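Local coordinates for protein coronin (Toxoplasma gondii, PDB 4OZU) that probably binds actin filaments as a full-length protein, of which this chain is the N-terminal WD40 beta-propeller domain, at residues Q22-L27 and R334-E339. Sequence-based numbering, arbitrary orientation.
Sequences QQYSDL and RMLKQE
Tyr24 OH is gripped twice. It is hydrogen-bonded to the backbone O of Leu63, and a water donates to Tyr24 OH at 2.8 Å. The same water accepts a weak bond from Arg334 NH1 at 3.0 Å. The water thus bridges the phenol loosely to Arg334 on strand 331-339.

The two segments belong to the blade that closes this seven-bladed WD40 propeller. Strand 16-25, from the start of the chain, joins 343-350, 331-339 and 317-319 from its end. This is the "Velcro" closure of beta-propellers. Strand 343-350 lies between the two segments, which share no direct hydrogen bond. Tyr24 pairs through its backbone with Leu344. The CA atoms of Tyr24 and Gln338 are 9.4 Å apart, a separation that fits two strands with one in between.

On one face of the sheet the contact is apolar. Tyr24 reaches across the middle strand, over Leu344 and Pro346. Its ring meets a single methyl: Tyr24 CE1 lies 4.1 Å from Leu336 CD2. The methyl comes in obliquely, and the Leu336 side chain also touches Cys318 of the innermost strand. Tyr24 CG lies anti to the carbonyl carbon (chi1 -49°), which carries the ring toward Leu336 and its hydroxyl on to the water. Arg334 NE forms a salt bridge with Glu331, which helps hold the guanidinium in place.

The other face is polar and looser. Gln23 NE2 is 4.3 Å from Glu339 OE1, too far for a hydrogen bond. Gln23 NE2 instead hydrogen-bonds Gln345 OE1 on the middle strand. Glu339 is held by its own strand. Lys337 NZ hydrogen-bonds Val312 O, Tyr308 OH and Ser310 OG as well as Glu339. Lys337 NZ lies 2.7 Å from Glu339 OE2 in a salt bridge and uses that oxygen's anti lone pair.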
# COMPACT_ATOMS: atom_id res chain seq x y z
N GLN A 22 23.76 -2.30 -3.27
CA GLN A 22 23.49 -3.26 -2.21
C GLN A 22 22.12 -3.91 -2.40
O GLN A 22 21.22 -3.31 -2.99
CB GLN A 22 23.55 -2.59 -0.84
CG GLN A 22 24.95 -2.14 -0.44
CD GLN A 22 24.95 -1.36 0.87
OE1 GLN A 22 25.24 -1.92 1.93
NE2 GLN A 22 24.63 -0.07 0.79
N GLN A 23 21.98 -5.13 -1.88
CA GLN A 23 20.73 -5.88 -1.95
C GLN A 23 20.51 -6.67 -0.67
O GLN A 23 21.48 -6.97 0.04
CB GLN A 23 20.74 -6.84 -3.14
CG GLN A 23 21.01 -6.21 -4.49
CD GLN A 23 21.22 -7.25 -5.58
OE1 GLN A 23 21.75 -8.34 -5.33
NE2 GLN A 23 20.81 -6.92 -6.80
N TYR A 24 19.26 -7.01 -0.39
CA TYR A 24 18.95 -8.07 0.56
C TYR A 24 18.99 -9.35 -0.27
O TYR A 24 18.15 -9.54 -1.13
CB TYR A 24 17.59 -7.86 1.23
CG TYR A 24 17.38 -6.47 1.78
CD1 TYR A 24 16.93 -5.44 0.96
CD2 TYR A 24 17.61 -6.18 3.12
CE1 TYR A 24 16.73 -4.16 1.45
CE2 TYR A 24 17.42 -4.91 3.62
CZ TYR A 24 16.98 -3.90 2.79
OH TYR A 24 16.79 -2.64 3.29
N SER A 25 19.98 -10.20 -0.02
CA SER A 25 20.19 -11.37 -0.88
C SER A 25 20.26 -12.68 -0.10
O SER A 25 20.27 -12.69 1.13
CB SER A 25 21.47 -11.18 -1.71
OG SER A 25 22.62 -11.13 -0.90
N ASP A 26 20.31 -13.78 -0.85
CA ASP A 26 20.28 -15.13 -0.30
C ASP A 26 19.02 -15.37 0.53
O ASP A 26 19.03 -16.07 1.55
CB ASP A 26 21.54 -15.40 0.52
CG ASP A 26 22.68 -15.92 -0.33
OD1 ASP A 26 22.48 -16.95 -1.02
OD2 ASP A 26 23.75 -15.30 -0.34
N LEU A 27 17.92 -14.78 0.07
CA LEU A 27 16.63 -15.00 0.68
C LEU A 27 15.94 -16.18 0.01
O LEU A 27 16.38 -16.65 -1.03
CB LEU A 27 15.76 -13.75 0.56
CG LEU A 27 16.38 -12.44 1.08
CD1 LEU A 27 15.42 -11.28 0.82
CD2 LEU A 27 16.72 -12.55 2.56
N ARG A 334 11.07 5.07 -1.89
CA ARG A 334 11.91 3.90 -2.15
C ARG A 334 11.06 2.66 -2.33
O ARG A 334 10.22 2.33 -1.49
CB ARG A 334 12.92 3.69 -1.02
CG ARG A 334 14.01 2.68 -1.37
CD ARG A 334 14.85 2.29 -0.16
NE ARG A 334 15.29 3.45 0.61
CZ ARG A 334 15.71 3.39 1.88
NH1 ARG A 334 15.76 2.23 2.52
NH2 ARG A 334 16.08 4.50 2.50
N MET A 335 11.28 1.99 -3.46
CA MET A 335 10.64 0.71 -3.72
C MET A 335 11.58 -0.42 -3.31
O MET A 335 12.78 -0.35 -3.53
CB MET A 335 10.29 0.58 -5.20
CG MET A 335 9.66 -0.74 -5.60
SD MET A 335 9.59 -0.94 -7.39
CE MET A 335 8.49 0.39 -7.84
N LEU A 336 11.01 -1.46 -2.71
CA LEU A 336 11.71 -2.71 -2.50
C LEU A 336 11.14 -3.68 -3.52
O LEU A 336 9.96 -4.01 -3.47
CB LEU A 336 11.53 -3.23 -1.07
CG LEU A 336 12.01 -2.25 0.00
CD1 LEU A 336 11.63 -2.72 1.40
CD2 LEU A 336 13.52 -2.08 -0.10
N LYS A 337 11.98 -4.08 -4.45
CA LYS A 337 11.59 -4.90 -5.59
C LYS A 337 12.09 -6.33 -5.44
O LYS A 337 13.29 -6.55 -5.43
CB LYS A 337 12.15 -4.28 -6.88
CG LYS A 337 11.90 -5.07 -8.15
CD LYS A 337 12.81 -4.60 -9.26
CE LYS A 337 12.74 -5.51 -10.48
NZ LYS A 337 13.98 -5.43 -11.29
N GLN A 338 11.20 -7.32 -5.32
CA GLN A 338 11.64 -8.71 -5.31
C GLN A 338 12.03 -9.13 -6.72
O GLN A 338 11.25 -8.99 -7.67
CB GLN A 338 10.56 -9.65 -4.78
CG GLN A 338 10.94 -11.13 -4.81
CD GLN A 338 9.88 -12.01 -4.16
OE1 GLN A 338 9.12 -11.56 -3.31
NE2 GLN A 338 9.83 -13.28 -4.57
N GLU A 339 13.25 -9.64 -6.84
CA GLU A 339 13.74 -10.21 -8.09
C GLU A 339 13.90 -11.71 -7.90
O GLU A 339 14.60 -12.16 -6.99
CB GLU A 339 15.07 -9.56 -8.49
CG GLU A 339 14.93 -8.07 -8.76
CD GLU A 339 16.20 -7.44 -9.29
OE1 GLU A 339 17.29 -7.95 -8.97
OE2 GLU A 339 16.10 -6.43 -10.01
O HOH W 1 16.70 -0.41 1.56